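Local coordinates for protein trichothecene 15-O-acetyltransferase TRI3 (PDB 3FOT) that transfers an acetyl group to the 15-hydroxyl of trichothecene intermediates during biosynthesis of mycotoxins such as T-2 toxin in Fusarium sporotrichioides, at residues Y354-V362 against L406-H414. Numbering follows the deposited sequence.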
loop_
_atom_site.group_PDB
_atom_site.type_symbol
_atom_site.label_atom_id
_atom_site.label_comp_id
_atom_site.label_asym_id
_atom_site.label_seq_id
_atom_site.Cartn_x
_atom_site.Cartn_y
_atom_site.Cartn_z
ATOM N N TYR A 354 5.641 -11.220 3.042
ATOM C CA TYR A 354 4.900 -10.608 1.927
ATOM C C TYR A 354 3.415 -10.421 2.189
ATOM O O TYR A 354 2.781 -9.560 1.577
ATOM C CB TYR A 354 5.098 -11.442 0.642
ATOM C CG TYR A 354 6.459 -11.229 0.019
ATOM C CD1 TYR A 354 7.619 -11.664 0.668
ATOM C CD2 TYR A 354 6.589 -10.568 -1.200
ATOM C CE1 TYR A 354 8.863 -11.451 0.125
ATOM C CE2 TYR A 354 7.847 -10.368 -1.782
ATOM C CZ TYR A 354 8.980 -10.810 -1.107
ATOM O OH TYR A 354 10.228 -10.614 -1.645
ATOM N N ALA A 355 2.845 -11.232 3.080
ATOM C CA ALA A 355 1.433 -11.052 3.456
ATOM C C ALA A 355 1.286 -9.768 4.297
ATOM O O ALA A 355 2.294 -9.167 4.692
ATOM C CB ALA A 355 0.918 -12.285 4.230
ATOM N N MET A 356 0.045 -9.351 4.544
ATOM C CA MET A 356 -0.244 -8.185 5.382
ATOM C C MET A 356 0.479 -8.325 6.707
ATOM O O MET A 356 0.384 -9.359 7.352
ATOM C CB MET A 356 -1.744 -8.114 5.665
ATOM C CG MET A 356 -2.180 -6.938 6.465
ATOM S SD MET A 356 -2.675 -5.563 5.415
ATOM C CE MET A 356 -4.086 -6.249 4.541
ATOM N N CYS A 357 1.162 -7.267 7.129
ATOM C CA CYS A 357 1.761 -7.254 8.456
ATOM C C CYS A 357 1.675 -5.822 8.957
ATOM O O CYS A 357 2.620 -5.047 8.835
ATOM C CB CYS A 357 3.203 -7.778 8.454
ATOM S SG CYS A 357 3.814 -7.875 10.188
ATOM N N GLN A 358 0.495 -5.482 9.464
ATOM C CA GLN A 358 0.177 -4.111 9.848
ATOM C C GLN A 358 -0.324 -4.052 11.267
ATOM O O GLN A 358 -0.927 -5.002 11.768
ATOM C CB GLN A 358 -0.901 -3.521 8.936
ATOM C CG GLN A 358 -0.436 -3.422 7.468
ATOM C CD GLN A 358 0.491 -2.248 7.267
ATOM O OE1 GLN A 358 0.124 -1.110 7.592
ATOM N NE2 GLN A 358 1.700 -2.503 6.732
ATOM N N THR A 359 -0.058 -2.923 11.908
ATOM C CA THR A 359 -0.674 -2.679 13.200
ATOM C C THR A 359 -1.098 -1.229 13.265
ATOM O O THR A 359 -1.239 -0.586 12.212
ATOM C CB THR A 359 0.208 -3.176 14.392
ATOM O OG1 THR A 359 -0.509 -2.983 15.616
ATOM C CG2 THR A 359 1.529 -2.488 14.457
ATOM N N ALA A 360 -1.321 -0.718 14.482
ATOM C CA ALA A 360 -2.098 0.496 14.683
ATOM C C ALA A 360 -1.404 1.378 15.723
ATOM O O ALA A 360 -0.685 0.875 16.590
ATOM C CB ALA A 360 -3.488 0.128 15.162
ATOM N N ALA A 361 -1.581 2.695 15.592
ATOM C CA ALA A 361 -1.161 3.671 16.606
ATOM C C ALA A 361 -2.173 4.804 16.573
ATOM O O ALA A 361 -2.969 4.896 15.640
ATOM C CB ALA A 361 0.260 4.220 16.316
ATOM N N VAL A 362 -2.167 5.665 17.585
ATOM C CA VAL A 362 -3.088 6.788 17.579
ATOM C C VAL A 362 -2.258 8.058 17.693
ATOM O O VAL A 362 -1.550 8.270 18.683
ATOM C CB VAL A 362 -4.156 6.722 18.714
ATOM C CG1 VAL A 362 -5.085 7.912 18.635
ATOM C CG2 VAL A 362 -4.969 5.432 18.629
ATOM N N LEU A 406 2.570 -4.574 20.363
ATOM C CA LEU A 406 1.841 -3.756 19.364
ATOM C C LEU A 406 1.296 -4.554 18.176
ATOM O O LEU A 406 0.145 -4.334 17.764
ATOM C CB LEU A 406 2.645 -2.529 18.900
ATOM C CG LEU A 406 1.728 -1.495 18.215
ATOM C CD1 LEU A 406 0.737 -0.835 19.189
ATOM C CD2 LEU A 406 2.549 -0.448 17.446
ATOM N N GLN A 407 2.079 -5.495 17.636
ATOM C CA GLN A 407 1.562 -6.275 16.494
ATOM C C GLN A 407 0.369 -7.123 16.908
ATOM O O GLN A 407 -0.629 -7.181 16.186
ATOM C CB GLN A 407 2.637 -7.101 15.777
ATOM C CG GLN A 407 2.104 -7.862 14.540
ATOM C CD GLN A 407 1.477 -6.944 13.466
ATOM O OE1 GLN A 407 1.915 -5.815 13.261
ATOM N NE2 GLN A 407 0.452 -7.448 12.784
ATOM N N ALA A 408 0.448 -7.751 18.084
ATOM C CA ALA A 408 -0.702 -8.501 18.598
ATOM C C ALA A 408 -1.943 -7.610 18.751
ATOM O O ALA A 408 -3.071 -8.042 18.483
ATOM C CB ALA A 408 -0.355 -9.181 19.957
ATOM N N LEU A 409 -1.725 -6.373 19.185
ATOM C CA LEU A 409 -2.819 -5.412 19.390
ATOM C C LEU A 409 -3.458 -5.067 18.048
ATOM O O LEU A 409 -4.667 -4.980 17.957
ATOM C CB LEU A 409 -2.318 -4.145 20.095
ATOM C CG LEU A 409 -3.272 -2.958 20.297
ATOM C CD1 LEU A 409 -2.976 -2.165 21.594
ATOM C CD2 LEU A 409 -3.169 -2.004 19.092
ATOM N N GLY A 410 -2.624 -4.846 17.032
ATOM C CA GLY A 410 -3.114 -4.555 15.670
ATOM C C GLY A 410 -4.061 -5.632 15.186
ATOM O O GLY A 410 -5.147 -5.345 14.699
ATOM N N LEU A 411 -3.647 -6.885 15.321
ATOM C CA LEU A 411 -4.448 -8.000 14.839
ATOM C C LEU A 411 -5.803 -8.009 15.537
ATOM O O LEU A 411 -6.842 -8.163 14.910
ATOM C CB LEU A 411 -3.708 -9.327 15.057
ATOM C CG LEU A 411 -2.369 -9.472 14.328
ATOM C CD1 LEU A 411 -1.728 -10.803 14.716
ATOM C CD2 LEU A 411 -2.518 -9.349 12.805
ATOM N N ARG A 412 -5.780 -7.810 16.848
ATOM C CA ARG A 412 -7.001 -7.853 17.637
ATOM C C ARG A 412 -7.936 -6.686 17.353
ATOM O O ARG A 412 -9.153 -6.869 17.178
ATOM C CB ARG A 412 -6.617 -7.903 19.141
ATOM C CG ARG A 412 -7.768 -8.229 20.025
ATOM C CD ARG A 412 -7.283 -8.382 21.450
ATOM N NE ARG A 412 -8.383 -8.656 22.365
ATOM C CZ ARG A 412 -8.360 -8.354 23.667
ATOM N NH1 ARG A 412 -7.302 -7.766 24.206
ATOM N NH2 ARG A 412 -9.405 -8.634 24.428
ATOM N N VAL A 413 -7.390 -5.477 17.317
ATOM C CA VAL A 413 -8.221 -4.308 17.082
ATOM C C VAL A 413 -8.693 -4.208 15.642
ATOM O O VAL A 413 -9.791 -3.698 15.390
ATOM C CB VAL A 413 -7.583 -2.966 17.534
ATOM C CG1 VAL A 413 -7.209 -3.038 19.039
ATOM C CG2 VAL A 413 -6.375 -2.581 16.685
ATOM N N HIS A 414 -7.873 -4.677 14.704
ATOM C CA HIS A 414 -8.336 -4.678 13.306
ATOM C C HIS A 414 -9.409 -5.755 13.066
ATOM O O HIS A 414 -10.307 -5.572 12.237
ATOM C CB HIS A 414 -7.167 -4.823 12.323
ATOM C CG HIS A 414 -6.303 -3.607 12.205
ATOM N ND1 HIS A 414 -4.971 -3.677 11.853
ATOM C CD2 HIS A 414 -6.576 -2.291 12.380
ATOM C CE1 HIS A 414 -4.463 -2.458 11.811
ATOM N NE2 HIS A 414 -5.417 -1.599 12.121
HETATM O O HOH W 1 -3.601 -6.047 11.652
#
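The carbonyl oxygen of Leu-406 is gripped twice. It takes the helical N-H of Gly-410, and Thr-359 OG1 lies 2.6 Å from Leu-406 O, donating from well above the carbonyl plane. Threonine suits the strand here because, with OG1 anti to the backbone N (chi1 -176°), the hydroxyl reaches into the first turn of the helix while Thr-359 CG2 packs against Leu-406 CD2 at 3.8 Å. Gly-410, which has no side chain, lets Thr-359 OG1 come within 3.0 Å of its CA, and strand 358-362 crosses helix 406-414 almost at right angles (92°).

Gln-407, bent at chi2, turns its amide back to the strand, and NE2 donates to Gln-358 O at 3.0 Å along a bent path (141°). The same carbonyl accepts from a water lying in the ring plane of His-414, 2.7 Å from ND1. Ala-360, further along the strand, is small enough for its CB to sit 4.0 Å from His-414 NE2 and also touch Val-413.

His-414 binds 15-deacetylcalonectrin, so this buried junction carries part of the substrate site of a BAHD-superfamily acetyltransferase. Gln-407 holds the Gln-358 carbonyl, and the water donating to that carbonyl probably helps fix the imidazole's rotation relative to the strand.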